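Local coordinates for protein endoglucanase (Humicola insolens, PDB 1DYS) that hydrolyses internal beta-1,4-glucosidic linkages of cellulose as a glycoside hydrolase family 6 endoglucanase, and so takes part in the recycling of plant biomass, at residues A[20-31]-A[330-340]; A[3-11]-A[294-305]. One frame throughout, in Å; residues are numbered along the deposited sequence. Where two conformers were deposited one is given.

Contact 1: A[20-31]-A[330-340]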
loop_
_atom_site.group_PDB
_atom_site.type_symbol
_atom_site.label_atom_id
_atom_site.label_comp_id
_atom_site.label_asym_id
_atom_site.label_seq_id
_atom_site.Cartn_x
_atom_site.Cartn_y
_atom_site.Cartn_z
ATOM N N LYS A 20 12.544 -12.107 -7.344
ATOM C CA LYS A 20 12.335 -10.865 -8.069
ATOM C C LYS A 20 13.580 -10.440 -8.845
ATOM O O LYS A 20 13.490 -9.933 -9.966
ATOM C CB LYS A 20 11.931 -9.756 -7.094
ATOM C CG LYS A 20 10.613 -10.093 -6.376
ATOM C CD LYS A 20 10.272 -8.878 -5.538
ATOM C CE LYS A 20 9.380 -9.128 -4.370
ATOM N NZ LYS A 20 8.980 -7.850 -3.720
ATOM N N LEU A 21 14.753 -10.707 -8.315
ATOM C CA LEU A 21 16.021 -10.402 -8.957
ATOM C C LEU A 21 16.250 -11.202 -10.235
ATOM O O LEU A 21 17.100 -10.799 -11.030
ATOM C CB LEU A 21 17.198 -10.690 -8.008
ATOM C CG LEU A 21 17.377 -9.552 -7.012
ATOM C CD1 LEU A 21 18.311 -9.956 -5.862
ATOM C CD2 LEU A 21 17.903 -8.271 -7.659
ATOM N N ASP A 22 15.547 -12.326 -10.358
ATOM C CA ASP A 22 15.684 -13.064 -11.630
ATOM C C ASP A 22 15.369 -12.164 -12.812
ATOM O O ASP A 22 16.042 -12.217 -13.854
ATOM C CB ASP A 22 14.822 -14.324 -11.659
ATOM C CG ASP A 22 15.581 -15.457 -12.323
ATOM O OD1 ASP A 22 16.674 -15.763 -11.803
ATOM O OD2 ASP A 22 15.086 -16.005 -13.343
ATOM N N GLN A 23 14.386 -11.256 -12.680
ATOM C CA GLN A 23 14.093 -10.318 -13.759
ATOM C C GLN A 23 15.332 -9.507 -14.097
ATOM O O GLN A 23 15.647 -9.269 -15.271
ATOM C CB GLN A 23 12.964 -9.360 -13.345
ATOM C CG GLN A 23 12.648 -8.335 -14.427
ATOM C CD GLN A 23 11.375 -7.558 -14.153
ATOM O OE1 GLN A 23 10.988 -6.716 -14.973
ATOM N NE2 GLN A 23 10.704 -7.802 -13.041
ATOM N N THR A 24 16.082 -9.089 -13.054
ATOM C CA THR A 24 17.277 -8.279 -13.284
ATOM C C THR A 24 18.346 -9.076 -14.001
ATOM O O THR A 24 19.009 -8.600 -14.915
ATOM C CB THR A 24 17.835 -7.709 -11.948
ATOM O OG1 THR A 24 16.708 -7.262 -11.166
ATOM C CG2 THR A 24 18.752 -6.531 -12.176
ATOM N N ARG A 25 18.580 -10.286 -13.527
ATOM C CA ARG A 25 19.520 -11.201 -14.143
ATOM C C ARG A 25 19.098 -11.454 -15.586
ATOM O O ARG A 25 20.000 -11.311 -16.410
ATOM C CB ARG A 25 19.540 -12.555 -13.431
ATOM C CG ARG A 25 20.896 -13.246 -13.609
ATOM C CD ARG A 25 20.737 -14.655 -12.948
ATOM N NE ARG A 25 19.797 -15.306 -13.869
ATOM C CZ ARG A 25 20.296 -15.830 -14.999
ATOM N NH1 ARG A 25 21.584 -15.878 -15.314
ATOM N NH2 ARG A 25 19.381 -16.302 -15.808
ATOM N N GLN A 26 17.818 -11.726 -15.841
ATOM C CA GLN A 26 17.403 -11.844 -17.249
ATOM C C GLN A 26 17.667 -10.588 -18.065
ATOM O O GLN A 26 18.115 -10.672 -19.226
ATOM C CB GLN A 26 15.887 -12.139 -17.280
ATOM C CG GLN A 26 15.570 -13.542 -16.744
ATOM C CD GLN A 26 14.099 -13.718 -16.445
ATOM O OE1 GLN A 26 13.644 -14.618 -15.736
ATOM N NE2 GLN A 26 13.240 -12.844 -16.957
ATOM N N ALA A 27 17.423 -9.382 -17.550
ATOM C CA ALA A 27 17.631 -8.136 -18.282
ATOM C C ALA A 27 19.080 -7.951 -18.692
ATOM O O ALA A 27 19.403 -7.651 -19.854
ATOM C CB ALA A 27 17.133 -6.934 -17.479
ATOM N N PHE A 28 20.019 -8.190 -17.780
ATOM C CA PHE A 28 21.436 -8.084 -18.088
ATOM C C PHE A 28 21.807 -9.131 -19.141
ATOM O O PHE A 28 22.420 -8.766 -20.143
ATOM C CB PHE A 28 22.298 -8.284 -16.842
ATOM C CG PHE A 28 22.436 -7.044 -16.004
ATOM C CD1 PHE A 28 22.852 -5.832 -16.531
ATOM C CD2 PHE A 28 22.074 -7.124 -14.661
ATOM C CE1 PHE A 28 22.950 -4.706 -15.726
ATOM C CE2 PHE A 28 22.192 -5.992 -13.855
ATOM C CZ PHE A 28 22.624 -4.810 -14.368
ATOM N N LEU A 29 21.377 -10.381 -18.958
ATOM C CA LEU A 29 21.687 -11.408 -19.953
ATOM C C LEU A 29 21.244 -10.981 -21.354
ATOM O O LEU A 29 22.020 -11.070 -22.320
ATOM C CB LEU A 29 21.012 -12.715 -19.610
ATOM C CG LEU A 29 21.680 -13.821 -18.844
ATOM C CD1 LEU A 29 20.849 -15.082 -18.921
ATOM C CD2 LEU A 29 23.114 -14.038 -19.248
ATOM N N SER A 30 20.046 -10.439 -21.488
ATOM C CA SER A 30 19.465 -9.994 -22.743
ATOM C C SER A 30 20.163 -8.878 -23.489
ATOM O O SER A 30 19.809 -8.501 -24.617
ATOM C CB SER A 30 18.006 -9.605 -22.445
ATOM O OG SER A 30 17.329 -10.770 -21.970
ATOM N N ARG A 31 21.169 -8.259 -22.905
ATOM C CA ARG A 31 22.001 -7.242 -23.511
ATOM C C ARG A 31 23.427 -7.783 -23.627
ATOM O O ARG A 31 24.364 -7.021 -23.853
ATOM C CB ARG A 31 21.962 -5.931 -22.744
ATOM C CG ARG A 31 20.525 -5.426 -22.609
ATOM C CD ARG A 31 20.524 -4.024 -22.060
ATOM N NE ARG A 31 21.316 -3.880 -20.829
ATOM C CZ ARG A 31 20.696 -3.695 -19.657
ATOM N NH1 ARG A 31 19.363 -3.674 -19.616
ATOM N NH2 ARG A 31 21.426 -3.549 -18.566
ATOM N N TRP A 330 8.479 -3.764 -7.662
ATOM C CA TRP A 330 9.800 -3.969 -8.240
ATOM C C TRP A 330 10.106 -2.902 -9.279
ATOM O O TRP A 330 9.282 -2.501 -10.101
ATOM C CB TRP A 330 9.827 -5.357 -8.874
ATOM C CG TRP A 330 11.237 -5.697 -9.258
ATOM C CD1 TRP A 330 11.767 -5.799 -10.491
ATOM C CD2 TRP A 330 12.281 -6.022 -8.323
ATOM N NE1 TRP A 330 13.114 -6.161 -10.433
ATOM C CE2 TRP A 330 13.417 -6.311 -9.088
ATOM C CE3 TRP A 330 12.376 -6.088 -6.933
ATOM C CZ2 TRP A 330 14.652 -6.656 -8.533
ATOM C CZ3 TRP A 330 13.581 -6.452 -6.355
ATOM C CH2 TRP A 330 14.721 -6.716 -7.156
ATOM N N PHE A 331 11.321 -2.372 -9.206
ATOM C CA PHE A 331 11.799 -1.276 -10.037
ATOM C C PHE A 331 13.089 -1.777 -10.690
ATOM O O PHE A 331 14.175 -1.525 -10.154
ATOM C CB PHE A 331 12.021 -0.047 -9.145
ATOM C CG PHE A 331 12.412 1.239 -9.826
ATOM C CD1 PHE A 331 12.484 1.343 -11.207
ATOM C CD2 PHE A 331 12.669 2.370 -9.065
ATOM C CE1 PHE A 331 12.829 2.537 -11.826
ATOM C CE2 PHE A 331 13.026 3.567 -9.662
ATOM C CZ PHE A 331 13.102 3.637 -11.040
ATOM N N ASP A 332 12.885 -2.533 -11.787
ATOM C CA ASP A 332 14.048 -3.238 -12.336
ATOM C C ASP A 332 15.161 -2.364 -12.846
ATOM O O ASP A 332 16.326 -2.760 -12.681
ATOM C CB ASP A 332 13.555 -4.276 -13.355
ATOM C CG ASP A 332 14.626 -5.327 -13.587
ATOM O OD1 ASP A 332 14.832 -6.115 -12.644
ATOM O OD2 ASP A 332 15.213 -5.355 -14.698
ATOM N N ALA A 333 14.904 -1.162 -13.390
ATOM C CA ALA A 333 16.022 -0.321 -13.793
ATOM C C ALA A 333 16.872 0.105 -12.573
ATOM O O ALA A 333 18.067 0.341 -12.715
ATOM C CB ALA A 333 15.483 0.917 -14.505
ATOM N N TYR A 334 16.180 0.255 -11.450
ATOM C CA TYR A 334 16.907 0.610 -10.231
ATOM C C TYR A 334 17.774 -0.564 -9.774
ATOM O O TYR A 334 18.912 -0.303 -9.359
ATOM C CB TYR A 334 15.921 1.091 -9.179
ATOM C CG TYR A 334 16.560 1.827 -8.034
ATOM C CD1 TYR A 334 17.159 1.096 -7.011
ATOM C CD2 TYR A 334 16.571 3.198 -7.928
ATOM C CE1 TYR A 334 17.753 1.725 -5.925
ATOM C CE2 TYR A 334 17.142 3.855 -6.862
ATOM C CZ TYR A 334 17.734 3.099 -5.858
ATOM O OH TYR A 334 18.324 3.748 -4.808
ATOM N N ALA A 335 17.209 -1.769 -9.836
ATOM C CA ALA A 335 17.958 -2.969 -9.515
ATOM C C ALA A 335 19.164 -3.139 -10.452
ATOM O O ALA A 335 20.264 -3.418 -9.954
ATOM C CB ALA A 335 17.093 -4.212 -9.608
ATOM N N GLN A 336 19.026 -2.836 -11.723
ATOM C CA GLN A 336 20.181 -2.868 -12.639
ATOM C C GLN A 336 21.204 -1.843 -12.206
ATOM O O GLN A 336 22.415 -2.126 -12.115
ATOM C CB GLN A 336 19.694 -2.649 -14.096
ATOM C CG GLN A 336 18.859 -3.817 -14.598
ATOM C CD GLN A 336 18.332 -3.495 -15.990
ATOM O OE1 GLN A 336 19.161 -3.120 -16.838
ATOM N NE2 GLN A 336 17.035 -3.607 -16.200
ATOM N N MET A 337 20.823 -0.622 -11.828
ATOM C CA MET A 337 21.724 0.401 -11.352
ATOM C C MET A 337 22.501 -0.030 -10.115
ATOM O O MET A 337 23.729 0.115 -9.967
ATOM C CB MET A 337 20.996 1.734 -11.122
ATOM C CG MET A 337 21.840 2.756 -10.373
ATOM S SD MET A 337 20.932 4.074 -9.531
ATOM C CE MET A 337 20.192 3.062 -8.234
ATOM N N LEU A 338 21.778 -0.644 -9.148
ATOM C CA LEU A 338 22.458 -1.068 -7.924
ATOM C C LEU A 338 23.522 -2.136 -8.277
ATOM O O LEU A 338 24.536 -2.189 -7.583
ATOM C CB LEU A 338 21.499 -1.664 -6.902
ATOM C CG LEU A 338 20.516 -0.657 -6.247
ATOM C CD1 LEU A 338 19.456 -1.480 -5.529
ATOM C CD2 LEU A 338 21.204 0.355 -5.363
ATOM N N THR A 339 23.241 -2.913 -9.305
ATOM C CA THR A 339 24.167 -3.991 -9.677
ATOM C C THR A 339 25.402 -3.408 -10.345
ATOM O O THR A 339 26.508 -3.703 -9.923
ATOM C CB THR A 339 23.477 -4.941 -10.657
ATOM O OG1 THR A 339 22.293 -5.540 -10.099
ATOM C CG2 THR A 339 24.422 -6.099 -11.004
ATOM N N GLN A 340 25.203 -2.615 -11.390
ATOM C CA GLN A 340 26.366 -1.953 -12.008
ATOM C C GLN A 340 27.207 -1.164 -11.022
ATOM O O GLN A 340 28.429 -1.026 -11.227
ATOM C CB GLN A 340 25.885 -0.989 -13.107
ATOM C CG GLN A 340 25.060 -1.611 -14.193
ATOM C CD GLN A 340 24.437 -0.643 -15.172
ATOM O OE1 GLN A 340 24.972 -0.449 -16.261
ATOM N NE2 GLN A 340 23.316 -0.033 -14.807
#

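Contact 2: A[3-11]-A[294-305]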
loop_
_atom_site.group_PDB
_atom_site.type_symbol
_atom_site.label_atom_id
_atom_site.label_comp_id
_atom_site.label_asym_id
_atom_site.label_seq_id
_atom_site.Cartn_x
_atom_site.Cartn_y
_atom_site.Cartn_z
ATOM N N GLY A 3 27.245 -12.430 23.736
ATOM C CA GLY A 3 27.808 -12.785 22.433
ATOM C C GLY A 3 27.022 -12.099 21.301
ATOM O O GLY A 3 25.853 -11.742 21.444
ATOM N N ASN A 4 27.739 -11.886 20.212
ATOM C CA ASN A 4 27.107 -11.285 19.016
ATOM C C ASN A 4 26.379 -12.445 18.381
ATOM O O ASN A 4 26.889 -13.522 18.066
ATOM C CB ASN A 4 28.198 -10.678 18.160
ATOM C CG ASN A 4 27.864 -10.438 16.701
ATOM O OD1 ASN A 4 26.704 -10.585 16.316
ATOM N ND2 ASN A 4 28.869 -10.086 15.905
ATOM N N PRO A 5 25.080 -12.297 18.162
ATOM C CA PRO A 5 24.273 -13.376 17.606
ATOM C C PRO A 5 24.600 -13.761 16.179
ATOM O O PRO A 5 24.161 -14.806 15.675
ATOM C CB PRO A 5 22.809 -12.934 17.750
ATOM C CG PRO A 5 22.910 -11.479 18.075
ATOM C CD PRO A 5 24.305 -11.121 18.534
ATOM N N PHE A 6 25.322 -12.914 15.439
ATOM C CA PHE A 6 25.640 -13.172 14.046
ATOM C C PHE A 6 26.974 -13.936 13.915
ATOM O O PHE A 6 27.299 -14.392 12.841
ATOM C CB PHE A 6 25.729 -11.870 13.255
ATOM C CG PHE A 6 24.392 -11.201 13.050
ATOM C CD1 PHE A 6 23.873 -10.315 13.994
ATOM C CD2 PHE A 6 23.660 -11.481 11.915
ATOM C CE1 PHE A 6 22.652 -9.693 13.802
ATOM C CE2 PHE A 6 22.414 -10.913 11.725
ATOM C CZ PHE A 6 21.937 -10.017 12.666
ATOM N N SER A 7 27.746 -13.932 14.989
ATOM C CA SER A 7 29.035 -14.627 15.029
ATOM C C SER A 7 28.948 -16.062 14.543
ATOM O O SER A 7 28.216 -16.930 15.038
ATOM C CB SER A 7 29.559 -14.635 16.477
ATOM O OG SER A 7 30.975 -14.543 16.503
ATOM N N GLY A 8 29.698 -16.362 13.482
ATOM C CA GLY A 8 29.765 -17.643 12.851
ATOM C C GLY A 8 28.520 -18.070 12.096
ATOM O O GLY A 8 28.415 -19.197 11.629
ATOM N N ARG A 9 27.577 -17.146 11.898
ATOM C CA ARG A 9 26.345 -17.439 11.178
ATOM C C ARG A 9 26.305 -16.732 9.829
ATOM O O ARG A 9 27.094 -15.843 9.565
ATOM C CB ARG A 9 25.146 -17.069 12.068
ATOM C CG ARG A 9 24.997 -18.022 13.234
ATOM C CD ARG A 9 23.758 -17.816 14.101
ATOM N NE ARG A 9 23.709 -18.889 15.104
ATOM C CZ ARG A 9 23.740 -18.737 16.417
ATOM N NH1 ARG A 9 23.802 -17.522 16.941
ATOM N NH2 ARG A 9 23.692 -19.830 17.177
ATOM N N THR A 10 25.381 -17.125 8.962
ATOM C CA THR A 10 25.185 -16.463 7.671
ATOM C C THR A 10 23.775 -15.854 7.661
ATOM O O THR A 10 22.857 -16.584 8.008
ATOM C CB THR A 10 25.262 -17.452 6.506
ATOM O OG1 THR A 10 24.595 -18.670 6.874
ATOM C CG2 THR A 10 26.734 -17.764 6.221
ATOM N N LEU A 11 23.644 -14.579 7.320
ATOM C CA LEU A 11 22.289 -13.998 7.206
ATOM C C LEU A 11 21.555 -14.699 6.077
ATOM O O LEU A 11 22.002 -14.909 4.958
ATOM C CB LEU A 11 22.407 -12.495 6.919
ATOM C CG LEU A 11 21.056 -11.765 6.856
ATOM C CD1 LEU A 11 20.200 -11.884 8.114
ATOM C CD2 LEU A 11 21.311 -10.303 6.468
ATOM N N PHE A 294 26.449 -8.860 3.884
ATOM C CA PHE A 294 26.566 -9.190 5.279
ATOM C C PHE A 294 27.980 -9.642 5.688
ATOM O O PHE A 294 28.586 -10.477 5.043
ATOM C CB PHE A 294 25.544 -10.283 5.639
ATOM C CG PHE A 294 25.922 -11.044 6.888
ATOM C CD1 PHE A 294 25.693 -10.484 8.121
ATOM C CD2 PHE A 294 26.519 -12.292 6.832
ATOM C CE1 PHE A 294 26.065 -11.146 9.280
ATOM C CE2 PHE A 294 26.882 -12.969 7.978
ATOM C CZ PHE A 294 26.666 -12.399 9.222
ATOM N N THR A 295 28.386 -9.097 6.842
ATOM C CA THR A 295 29.651 -9.489 7.456
ATOM C C THR A 295 29.665 -9.093 8.922
ATOM O O THR A 295 29.033 -8.094 9.304
ATOM C CB THR A 295 30.874 -8.900 6.706
ATOM O OG1 THR A 295 32.054 -9.437 7.378
ATOM C CG2 THR A 295 30.919 -7.397 6.806
ATOM N N THR A 296 30.438 -9.841 9.741
ATOM C CA THR A 296 30.618 -9.454 11.129
ATOM C C THR A 296 31.986 -8.771 11.291
ATOM O O THR A 296 32.310 -8.267 12.365
ATOM C CB THR A 296 30.540 -10.623 12.120
ATOM O OG1 THR A 296 31.387 -11.695 11.646
ATOM C CG2 THR A 296 29.161 -11.236 12.272
ATOM N N ASN A 297 32.722 -8.675 10.190
ATOM C CA ASN A 297 34.032 -7.968 10.169
ATOM C C ASN A 297 33.735 -6.481 10.001
ATOM O O ASN A 297 33.875 -5.880 8.929
ATOM C CB ASN A 297 34.812 -8.482 8.968
ATOM C CG ASN A 297 35.318 -9.903 8.997
ATOM O OD1 ASN A 297 35.550 -10.532 10.036
ATOM N ND2 ASN A 297 35.539 -10.481 7.808
ATOM N N THR A 298 33.257 -5.840 11.055
ATOM C CA THR A 298 32.807 -4.465 11.035
ATOM C C THR A 298 33.819 -3.428 11.448
ATOM O O THR A 298 33.631 -2.213 11.299
ATOM C CB THR A 298 31.563 -4.336 11.968
ATOM O OG1 THR A 298 32.018 -4.532 13.311
ATOM C CG2 THR A 298 30.546 -5.395 11.584
ATOM N N ASN A 299 34.900 -3.895 12.094
ATOM C CA ASN A 299 35.940 -2.991 12.588
ATOM C C ASN A 299 35.396 -1.949 13.536
ATOM O O ASN A 299 35.844 -0.795 13.552
ATOM C CB ASN A 299 36.623 -2.331 11.381
ATOM C CG ASN A 299 37.406 -3.334 10.564
ATOM O OD1 ASN A 299 37.331 -3.359 9.334
ATOM N ND2 ASN A 299 38.174 -4.156 11.276
ATOM N N ASN A 300 34.373 -2.295 14.321
ATOM C CA ASN A 300 33.754 -1.422 15.287
ATOM C C ASN A 300 33.049 -2.319 16.301
ATOM O O ASN A 300 32.167 -3.082 15.975
ATOM C CB ASN A 300 32.773 -0.444 14.626
ATOM C CG ASN A 300 32.125 0.496 15.599
ATOM O OD1 ASN A 300 31.963 0.218 16.774
ATOM N ND2 ASN A 300 31.714 1.692 15.131
ATOM N N PRO A 301 33.491 -2.248 17.538
ATOM C CA PRO A 301 33.022 -3.019 18.662
ATOM C C PRO A 301 31.527 -2.877 18.928
ATOM O O PRO A 301 30.885 -3.794 19.431
ATOM C CB PRO A 301 33.747 -2.524 19.942
ATOM C CG PRO A 301 34.527 -1.338 19.447
ATOM C CD PRO A 301 34.561 -1.311 17.945
ATOM N N ASN A 302 31.001 -1.697 18.618
ATOM C CA ASN A 302 29.602 -1.386 18.816
ATOM C C ASN A 302 28.737 -1.903 17.683
ATOM O O ASN A 302 27.525 -1.706 17.771
ATOM C CB ASN A 302 29.463 0.152 18.829
ATOM C CG ASN A 302 30.387 0.754 19.890
ATOM O OD1 ASN A 302 31.242 1.594 19.607
ATOM N ND2 ASN A 302 30.149 0.312 21.108
ATOM N N VAL A 303 29.333 -2.471 16.657
ATOM C CA VAL A 303 28.530 -2.894 15.495
ATOM C C VAL A 303 28.646 -4.407 15.344
ATOM O O VAL A 303 29.667 -4.950 14.930
ATOM C CB VAL A 303 28.953 -2.155 14.217
ATOM C CG1 VAL A 303 28.069 -2.581 13.034
ATOM C CG2 VAL A 303 28.820 -0.638 14.348
ATOM N N ASP A 304 27.592 -5.133 15.728
ATOM C CA ASP A 304 27.516 -6.553 15.565
ATOM C C ASP A 304 27.672 -7.037 14.110
ATOM O O ASP A 304 28.285 -8.057 13.800
ATOM C CB ASP A 304 26.185 -7.160 16.051
ATOM C CG ASP A 304 26.067 -7.296 17.552
ATOM O OD1 ASP A 304 27.087 -7.281 18.269
ATOM O OD2 ASP A 304 24.925 -7.433 18.055
ATOM N N ALA A 305 27.028 -6.353 13.167
ATOM C CA ALA A 305 27.105 -6.826 11.789
ATOM C C ALA A 305 26.637 -5.774 10.797
ATOM O O ALA A 305 25.863 -4.869 11.136
ATOM C CB ALA A 305 26.254 -8.090 11.610
HETATM O O HOH W 1 31.342 -14.490 11.983
#

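Contact 1: A[20-31]-A[330-340]
Thr-24 fits as a knob among Asp-332, Ala-335, Gln-336 and Thr-339, where helix 15-29 crosses helix 332-340, the first and last helices of the catalytic domain, at -72°. A threonine suits this hole because its two branches do different work. The methyl CG2, anti to the backbone N (OG1 at chi1 -42°), lies against CG of Gln-336, while OG1 gives a 2.6 Å hydrogen bond to OD1 of Asp-332 on its syn side. The same oxygen takes the indole N-H of Trp-330 through its anti lone pair, NE1 to OD1 2.8 Å, nearly straight and close to the ring plane. The indole is thereby held with one face under CB of Lys-20, a CH-pi contact 3.8 Å from the centroid of the six-membered ring, and its edge against CD2 of Leu-21. NE2 of Gln-336 donates to OD2 of Asp-332. The buried Phe-28 ring has CG of Gln-336 over one face and CZ 3.5 Å from the backbone O of Gln-336.

The solvent side is more polar and less closely packed. Exposed Gln-23 lays its amide almost parallel to the Asp-332 carboxylate, and Lys-20 sends its ammonium away to a salt bridge with Glu-314, probably a substrate-binding residue. Arg-31, also exposed, grips OE1 of Gln-336 end-on with NH1 and NH2, NH1 to OE1 being 2.8 Å. Trp-330 also hydrogen-bonds Glu-97 of the second subunit through its backbone N. Three donors thus share the Asp-332 carboxylate, which is likely to favour its ionised form and to fix the rotation of indole and amide.

Contact 2: A[3-11]-A[294-305]
Asn-4 lies flat against Asp-304, its amide stacked on the carboxylate with the two planes 9° apart. Followed outward, its CB comes 3.6 Å from OD1 of Asp-304, and CG lies over the same carboxylate. At the tip the branches part. OD1 packs near CB of Asp-304 and accepts the backbone N-H of Phe-6 at 2.8 Å, closing an Asx turn. ND2 donates to the main-chain O of Asp-304 at 3.0 Å, in the carbonyl plane on a lone pair, though bent (131° at the hydrogen), and also nears CG2 of Thr-296. With CG anti to the backbone N (chi1 160°), the amide reaches across to strand 303-307. An aspartate in its place would probably leave the carbonyl of Asp-304 without this donor and set a second negative charge against the carboxylate.

The aromatic residues fill the apolar side. Ala-305 puts its CB over one face of Phe-6, small enough for the ring to settle on the strand. Phe-6 and Phe-294 meet obliquely, CD2 of Phe-6 lying 3.6 Å from CE1 of Phe-294, and Leu-11 CB covers a face of Phe-294, 4.1 Å from the ring centroid. A water accepts from the N of Gly-8 and also hydrogen-bonds to OG1 of Thr-296.

The buried Asp-304 carboxylate has a salt bridge to Arg-214 and hydrogen bonds with Tyr-178 and Gln-262, which is likely to keep it ionised beneath the neutral amide. One direct hydrogen bond, a water bridge and apolar contacts thus fasten the N-terminal segment to the last strand of the parallel sheet.

How the contacts relate
From the N terminus, segment 3-11 comes first and ends in strand 10-11; helix 15-29, carrying segment 20-31, follows. Much later, segment 294-305 leads into strand 303-307, and helix 332-340 comes after it. Contact 2 closes a loop of 282 residues and contact 1 one of 298; since their segments alternate, the two loops cross. Contact 2 brings the N-terminal strand region to the last strand of the curled parallel sheet, consistent with the distorted barrel of family 6, whereas contact 1 joins the first helix to the last on the periphery. Their centres lie about 29 Å apart, so the N-terminal and C-terminal parts of the chain are joined at two separate places.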